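Side-chain contacts in designed helical repeat protein (Synthetic construct, PDB 5CWQ), which has no known biological function, being a de novo designed helical repeat protein whose stacked helices are tied together by disulfides: residues A51-E56 with S60-R65; V92-L97 with D147-L152. All blocks are in the same frame, centred on the assembly; numbering follows the deposited sequence.

Interaction 1: A51-E56 with S60-R65; sequences ARVACE and SEEAER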
ATOM      1  N   ALA A  51     -11.371  -5.850   4.983  1.00 34.45           N
ATOM      2  CA  ALA A  51     -10.582  -6.105   6.183  1.00 32.81           C
ATOM      3  C   ALA A  51     -10.998  -5.175   7.319  1.00 32.47           C
ATOM      4  O   ALA A  51     -11.127  -5.600   8.468  1.00 31.82           O
ATOM      5  CB  ALA A  51      -9.100  -5.947   5.883  1.00 31.20           C
ATOM      6  N   ARG A  52     -11.209  -3.905   6.991  1.00 33.73           N
ATOM      7  CA  ARG A  52     -11.590  -2.917   7.992  1.00 36.71           C
ATOM      8  C   ARG A  52     -12.997  -3.179   8.522  1.00 36.21           C
ATOM      9  O   ARG A  52     -13.277  -2.933   9.696  1.00 34.85           O
ATOM     10  CB  ARG A  52     -11.489  -1.506   7.409  1.00 42.16           C
ATOM     11  CG  ARG A  52     -10.061  -0.996   7.318  1.00 48.36           C
ATOM     12  CD  ARG A  52      -9.987   0.387   6.697  1.00 56.11           C
ATOM     13  NE  ARG A  52      -8.767   1.088   7.097  1.00 63.70           N
ATOM     14  CZ  ARG A  52      -8.697   2.018   8.049  1.00 71.78           C
ATOM     15  NH1 ARG A  52      -9.778   2.398   8.724  1.00 74.07           N
ATOM     16  NH2 ARG A  52      -7.528   2.582   8.324  1.00 75.23           N
ATOM     17  N   VAL A  53     -13.877  -3.680   7.659  1.00 37.92           N
ATOM     18  CA  VAL A  53     -15.220  -4.071   8.080  1.00 40.11           C
ATOM     19  C   VAL A  53     -15.126  -5.249   9.045  1.00 41.54           C
ATOM     20  O   VAL A  53     -15.828  -5.296  10.054  1.00 42.22           O
ATOM     21  CB  VAL A  53     -16.116  -4.446   6.872  1.00 40.68           C
ATOM     22  CG1 VAL A  53     -17.401  -5.144   7.324  1.00 41.43           C
ATOM     23  CG2 VAL A  53     -16.456  -3.208   6.062  1.00 40.93           C
ATOM     24  N   ALA A  54     -14.256  -6.203   8.724  1.00 41.92           N
ATOM     25  CA  ALA A  54     -14.040  -7.360   9.584  1.00 42.98           C
ATOM     26  C   ALA A  54     -13.502  -6.920  10.945  1.00 41.51           C
ATOM     27  O   ALA A  54     -13.939  -7.420  11.983  1.00 43.45           O
ATOM     28  CB  ALA A  54     -13.082  -8.342   8.924  1.00 42.88           C
ATOM     29  N   CYS A  55     -12.559  -5.982  10.926  1.00 37.55           N
ATOM     30  CA  CYS A  55     -11.982  -5.429  12.149  1.00 35.35           C
ATOM     31  C   CYS A  55     -13.044  -4.791  13.043  1.00 38.31           C
ATOM     32  O   CYS A  55     -13.004  -4.936  14.263  1.00 39.64           O
ATOM     33  CB  CYS A  55     -10.910  -4.385  11.813  1.00 31.44           C
ATOM     34  SG  CYS A  55      -9.379  -5.056  11.119  1.00 43.87           S
ATOM     35  N   GLU A  56     -13.988  -4.080  12.436  1.00 40.29           N
ATOM     36  CA  GLU A  56     -15.013  -3.375  13.199  1.00 44.01           C
ATOM     37  C   GLU A  56     -16.056  -4.344  13.750  1.00 43.92           C
ATOM     38  O   GLU A  56     -16.648  -4.099  14.802  1.00 44.90           O
ATOM     39  CB  GLU A  56     -15.690  -2.312  12.331  1.00 50.00           C
ATOM     40  CG  GLU A  56     -16.713  -1.467  13.085  1.00 58.77           C
ATOM     41  CD  GLU A  56     -17.183  -0.255  12.299  1.00 65.99           C
ATOM     42  OE1 GLU A  56     -16.399   0.276  11.484  1.00 67.57           O
ATOM     43  OE2 GLU A  56     -18.341   0.169  12.496  1.00 69.75           O
ATOM     44  N   SER A  60     -13.513 -12.931  12.887  1.00 55.90           N
ATOM     45  CA  SER A  60     -12.253 -13.526  12.456  1.00 60.62           C
ATOM     46  C   SER A  60     -12.401 -14.259  11.126  1.00 61.08           C
ATOM     47  O   SER A  60     -11.448 -14.352  10.353  1.00 61.02           O
ATOM     48  CB  SER A  60     -11.731 -14.490  13.522  1.00 65.17           C
ATOM     49  OG  SER A  60     -12.634 -15.564  13.722  1.00 68.98           O
ATOM     50  N   GLU A  61     -13.596 -14.779  10.863  1.00 61.70           N
ATOM     51  CA  GLU A  61     -13.849 -15.504   9.624  1.00 63.17           C
ATOM     52  C   GLU A  61     -13.858 -14.553   8.434  1.00 51.74           C
ATOM     53  O   GLU A  61     -13.240 -14.828   7.405  1.00 46.28           O
ATOM     54  CB  GLU A  61     -15.174 -16.261   9.705  1.00 78.28           C
ATOM     55  CG  GLU A  61     -15.227 -17.279  10.825  1.00 93.36           C
ATOM     56  CD  GLU A  61     -16.576 -17.956  10.928  1.00107.07           C
ATOM     57  OE1 GLU A  61     -17.319 -17.957   9.924  1.00111.75           O
ATOM     58  OE2 GLU A  61     -16.895 -18.484  12.013  1.00112.30           O
ATOM     59  N   GLU A  62     -14.565 -13.435   8.576  1.00 49.07           N
ATOM     60  CA  GLU A  62     -14.565 -12.403   7.548  1.00 48.15           C
ATOM     61  C   GLU A  62     -13.160 -11.841   7.373  1.00 43.00           C
ATOM     62  O   GLU A  62     -12.755 -11.485   6.268  1.00 41.98           O
ATOM     63  CB  GLU A  62     -15.536 -11.278   7.903  1.00 52.77           C
ATOM     64  CG  GLU A  62     -16.995 -11.691   7.900  1.00 59.72           C
ATOM     65  CD  GLU A  62     -17.918 -10.547   8.275  1.00 64.29           C
ATOM     66  OE1 GLU A  62     -17.420  -9.415   8.449  1.00 64.10           O
ATOM     67  OE2 GLU A  62     -19.139 -10.778   8.396  1.00 67.80           O
ATOM     68  N   ALA A  63     -12.426 -11.767   8.476  1.00 40.88           N
ATOM     69  CA  ALA A  63     -11.075 -11.223   8.466  1.00 39.96           C
ATOM     70  C   ALA A  63     -10.125 -12.142   7.703  1.00 42.04           C
ATOM     71  O   ALA A  63      -9.314 -11.680   6.899  1.00 39.73           O
ATOM     72  CB  ALA A  63     -10.585 -11.009   9.889  1.00 39.54           C
ATOM     73  N   GLU A  64     -10.231 -13.442   7.954  1.00 47.52           N
ATOM     74  CA  GLU A  64      -9.386 -14.418   7.277  1.00 52.71           C
ATOM     75  C   GLU A  64      -9.721 -14.470   5.790  1.00 48.82           C
ATOM     76  O   GLU A  64      -8.833 -14.619   4.952  1.00 48.07           O
ATOM     77  CB  GLU A  64      -9.546 -15.802   7.908  1.00 62.78           C
ATOM     78  CG  GLU A  64      -8.536 -16.832   7.416  1.00 71.33           C
ATOM     79  CD  GLU A  64      -7.103 -16.484   7.789  1.00 77.21           C
ATOM     80  OE1 GLU A  64      -6.902 -15.589   8.639  1.00 78.78           O
ATOM     81  OE2 GLU A  64      -6.175 -17.106   7.229  1.00 79.72           O
ATOM     82  N   ARG A  65     -11.007 -14.351   5.472  1.00 46.90           N
ATOM     83  CA  ARG A  65     -11.450 -14.270   4.085  1.00 46.72           C
ATOM     84  C   ARG A  65     -10.797 -13.087   3.379  1.00 41.66           C
ATOM     85  O   ARG A  65     -10.345 -13.207   2.241  1.00 40.87           O
ATOM     86  CB  ARG A  65     -12.971 -14.144   4.011  1.00 53.60           C
ATOM     87  CG  ARG A  65     -13.697 -15.448   3.727  1.00 64.70           C
ATOM     88  CD  ARG A  65     -15.203 -15.233   3.709  1.00 77.05           C
ATOM     89  NE  ARG A  65     -15.763 -15.174   5.058  1.00 89.84           N
ATOM     90  CZ  ARG A  65     -16.908 -14.576   5.376  1.00100.92           C
ATOM     91  NH1 ARG A  65     -17.631 -13.964   4.447  1.00104.89           N
ATOM     92  NH2 ARG A  65     -17.329 -14.584   6.633  1.00104.91           N
TER

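Interaction 2: V92-L97 with D147-L152; sequences VLALAL and DEVLAL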
ATOM      1  N   VAL A  92       4.124   0.668 -15.217  1.00 30.79           N
ATOM      2  CA  VAL A  92       3.322  -0.489 -14.842  1.00 28.77           C
ATOM      3  C   VAL A  92       3.916  -1.157 -13.605  1.00 28.37           C
ATOM      4  O   VAL A  92       3.183  -1.609 -12.724  1.00 29.28           O
ATOM      5  CB  VAL A  92       3.229  -1.508 -16.000  1.00 28.56           C
ATOM      6  CG1 VAL A  92       2.474  -2.763 -15.572  1.00 28.11           C
ATOM      7  CG2 VAL A  92       2.555  -0.875 -17.208  1.00 28.96           C
ATOM      8  N   LEU A  93       5.243  -1.218 -13.542  1.00 28.53           N
ATOM      9  CA  LEU A  93       5.920  -1.788 -12.382  1.00 29.80           C
ATOM     10  C   LEU A  93       5.517  -1.041 -11.117  1.00 30.67           C
ATOM     11  O   LEU A  93       5.146  -1.656 -10.118  1.00 31.68           O
ATOM     12  CB  LEU A  93       7.441  -1.740 -12.560  1.00 30.28           C
ATOM     13  CG  LEU A  93       8.283  -2.182 -11.355  1.00 30.12           C
ATOM     14  CD1 LEU A  93       7.945  -3.608 -10.926  1.00 29.62           C
ATOM     15  CD2 LEU A  93       9.769  -2.052 -11.673  1.00 31.24           C
ATOM     16  N   ALA A  94       5.581   0.285 -11.171  1.00 30.47           N
ATOM     17  CA  ALA A  94       5.250   1.118 -10.021  1.00 29.59           C
ATOM     18  C   ALA A  94       3.801   0.901  -9.600  1.00 27.96           C
ATOM     19  O   ALA A  94       3.501   0.806  -8.411  1.00 28.10           O
ATOM     20  CB  ALA A  94       5.502   2.588 -10.338  1.00 30.08           C
ATOM     21  N   LEU A  95       2.909   0.817 -10.581  1.00 26.71           N
ATOM     22  CA  LEU A  95       1.495   0.571 -10.310  1.00 26.86           C
ATOM     23  C   LEU A  95       1.292  -0.791  -9.648  1.00 26.61           C
ATOM     24  O   LEU A  95       0.488  -0.926  -8.726  1.00 26.67           O
ATOM     25  CB  LEU A  95       0.682   0.656 -11.605  1.00 29.25           C
ATOM     26  CG  LEU A  95       0.594   2.050 -12.231  1.00 31.08           C
ATOM     27  CD1 LEU A  95       0.142   1.962 -13.682  1.00 32.00           C
ATOM     28  CD2 LEU A  95      -0.347   2.936 -11.430  1.00 31.90           C
ATOM     29  N   ALA A  96       2.025  -1.795 -10.120  1.00 26.80           N
ATOM     30  CA  ALA A  96       1.943  -3.132  -9.544  1.00 27.14           C
ATOM     31  C   ALA A  96       2.412  -3.121  -8.094  1.00 27.68           C
ATOM     32  O   ALA A  96       1.834  -3.795  -7.241  1.00 28.39           O
ATOM     33  CB  ALA A  96       2.769  -4.117 -10.362  1.00 27.47           C
ATOM     34  N   LEU A  97       3.457  -2.349  -7.820  1.00 28.01           N
ATOM     35  CA  LEU A  97       4.002  -2.256  -6.470  1.00 27.84           C
ATOM     36  C   LEU A  97       3.019  -1.575  -5.523  1.00 26.59           C
ATOM     37  O   LEU A  97       2.960  -1.908  -4.338  1.00 26.47           O
ATOM     38  CB  LEU A  97       5.334  -1.505  -6.481  1.00 28.86           C
ATOM     39  CG  LEU A  97       6.501  -2.228  -7.159  1.00 31.82           C
ATOM     40  CD1 LEU A  97       7.718  -1.320  -7.244  1.00 31.12           C
ATOM     41  CD2 LEU A  97       6.857  -3.518  -6.433  1.00 34.68           C
ATOM     42  N   ASP A 147       9.048  11.889 -13.465  1.00 34.63           N
ATOM     43  CA  ASP A 147       8.399  12.411 -12.266  1.00 36.16           C
ATOM     44  C   ASP A 147       7.150  11.622 -11.889  1.00 32.88           C
ATOM     45  O   ASP A 147       6.849  11.459 -10.707  1.00 31.18           O
ATOM     46  CB  ASP A 147       8.037  13.887 -12.460  1.00 41.87           C
ATOM     47  CG  ASP A 147       9.256  14.764 -12.681  1.00 48.32           C
ATOM     48  OD1 ASP A 147      10.352  14.401 -12.205  1.00 51.06           O
ATOM     49  OD2 ASP A 147       9.117  15.821 -13.331  1.00 50.48           O
ATOM     50  N   GLU A 148       6.422  11.137 -12.890  1.00 33.58           N
ATOM     51  CA  GLU A 148       5.207  10.369 -12.640  1.00 36.05           C
ATOM     52  C   GLU A 148       5.538   9.041 -11.969  1.00 34.74           C
ATOM     53  O   GLU A 148       4.946   8.689 -10.947  1.00 34.36           O
ATOM     54  CB  GLU A 148       4.437  10.113 -13.938  1.00 42.02           C
ATOM     55  CG  GLU A 148       3.051   9.505 -13.714  1.00 49.56           C
ATOM     56  CD  GLU A 148       2.669   8.471 -14.756  1.00 58.44           C
ATOM     57  OE1 GLU A 148       3.520   7.628 -15.114  1.00 61.69           O
ATOM     58  OE2 GLU A 148       1.508   8.497 -15.214  1.00 62.08           O
ATOM     59  N   VAL A 149       6.479   8.305 -12.555  1.00 33.89           N
ATOM     60  CA  VAL A 149       6.907   7.024 -12.006  1.00 31.71           C
ATOM     61  C   VAL A 149       7.457   7.214 -10.598  1.00 29.37           C
ATOM     62  O   VAL A 149       7.192   6.408  -9.708  1.00 27.80           O
ATOM     63  CB  VAL A 149       7.976   6.347 -12.894  1.00 32.08           C
ATOM     64  CG1 VAL A 149       8.528   5.084 -12.229  1.00 31.47           C
ATOM     65  CG2 VAL A 149       7.394   6.011 -14.256  1.00 32.65           C
ATOM     66  N   LEU A 150       8.220   8.285 -10.406  1.00 29.57           N
ATOM     67  CA  LEU A 150       8.773   8.603  -9.096  1.00 29.52           C
ATOM     68  C   LEU A 150       7.656   8.736  -8.069  1.00 27.87           C
ATOM     69  O   LEU A 150       7.713   8.136  -6.996  1.00 27.02           O
ATOM     70  CB  LEU A 150       9.595   9.894  -9.152  1.00 30.61           C
ATOM     71  CG  LEU A 150      10.056  10.468  -7.807  1.00 32.12           C
ATOM     72  CD1 LEU A 150      10.842   9.442  -7.008  1.00 32.03           C
ATOM     73  CD2 LEU A 150      10.890  11.723  -8.019  1.00 34.54           C
ATOM     74  N   ALA A 151       6.636   9.514  -8.414  1.00 28.11           N
ATOM     75  CA  ALA A 151       5.522   9.755  -7.505  1.00 28.54           C
ATOM     76  C   ALA A 151       4.773   8.460  -7.199  1.00 28.03           C
ATOM     77  O   ALA A 151       4.329   8.246  -6.071  1.00 27.77           O
ATOM     78  CB  ALA A 151       4.577  10.795  -8.092  1.00 28.68           C
ATOM     79  N   LEU A 152       4.637   7.594  -8.198  1.00 27.70           N
ATOM     80  CA  LEU A 152       3.957   6.317  -8.003  1.00 26.95           C
ATOM     81  C   LEU A 152       4.752   5.427  -7.058  1.00 26.23           C
ATOM     82  O   LEU A 152       4.187   4.794  -6.165  1.00 27.01           O
ATOM     83  CB  LEU A 152       3.740   5.606  -9.340  1.00 27.12           C
ATOM     84  CG  LEU A 152       2.706   6.259 -10.256  1.00 26.53           C
ATOM     85  CD1 LEU A 152       2.749   5.640 -11.647  1.00 26.48           C
ATOM     86  CD2 LEU A 152       1.306   6.151  -9.662  1.00 25.47           C
TER

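Interaction 1: A51-E56 with S60-R65
Glu62 reaches across Ala54 because its CG stands beside the backbone N and anti to the carbonyl carbon (chi1 -67°), and the chain then runs on fully extended (chi2 179°). The setting is an antiparallel helical hairpin: the last turns of helix 33-57 fold back through a very short turn onto the start of helix 60-86, with the segment axes 8.2 Å apart and their directions 163° from each other. Alanine at both central positions lets the backbones come close, and the CA atoms of Ala54 and Ala63 lie 5.0 Å apart. The methyl of Ala54 points at the opposing helix and rests against its main chain, with CB 3.5 Å from Ala63 N. It meets the Ala63 methyl less intimately, CB to CB at 3.8 Å, since that methyl is directed more along the interface than into it. Ala63 also touches Val110 and Arg114 of helix 90-114, so the hairpin is covered there by the next helix. The carboxylate of Glu62 is engaged chiefly by Arg57, whose NH1 forms a salt bridge to OE2 and ties the end of one helix to the beginning of the next. Just before helix 60-86, Asn59 OD1 accepts the backbone N-H of Glu62. On its aliphatic part Glu62 CB packs 4.0 Å from Ala54 CB, while OE1 passes 4.1 Å from Ala54 CA.

Interaction 2: V92-L97 with D147-L152
Within helix 90-114, whose Ala94 meets Leu152, Ala96 N bonds to Val92 O at 2.9 Å, as Leu97 N does to Leu93 O. The side chains that meet across the interface are all apolar: two nearly parallel helices of the repeat protein, inclined at 15°, lie side by side with their segment axes 9.0 Å apart. They run the same way because the intervening helix 117-144 returns the chain, and the start of helix 147-171 repeats the sequence of helix 90-114, Leu152 being the counterpart of Leu95. Ala94 allows the approach. Its methyl points at the other helix and abuts the first side-chain carbon of Leu152, CB to CB at 3.6 Å. Val149, one turn earlier, adds a looser touch: Ala94 CB lies nearest its carbonyl, 4.2 Å from Val149 O, with Val149 CG1 at 4.4 Å, and the valine side chain also packs on Ala141 of helix 117-144. In both leucines CG is anti to the carbonyl carbon (chi1 -68° in Leu95, -70° in Leu152), and the branched ends meet at a slant. Leu95 leaves its helix along the interface, yet its CD2 methyl comes to the other helix. Further out the layers continue: Leu95 also packs on Ala37 and Ile41 of helix 33-57, and Leu152 on Leu209 of helix 204-230, so these two leucines connect four helices. At their meeting point Leu95 CD2 sits against both methyls of Leu152, 4.0 Å from CD2 and 4.1 Å from CD1.

Interactions 1 and 2 do not touch: their centres are 29 Å apart, on opposite sides of the chain's centre, and their nearest atoms are about 16 Å apart. They come in series along the chain, and helix 60-86, which begins at interaction 1, leads directly into helix 90-114, which begins at interaction 2. The two show different joints of the stack, an antiparallel one between chain neighbours and a nearly parallel one between segments 50 residues apart in the chain. Helix 90-114 links them, since its far end also covers interaction 1 and holds Cys113, the disulfide partner of Cys55.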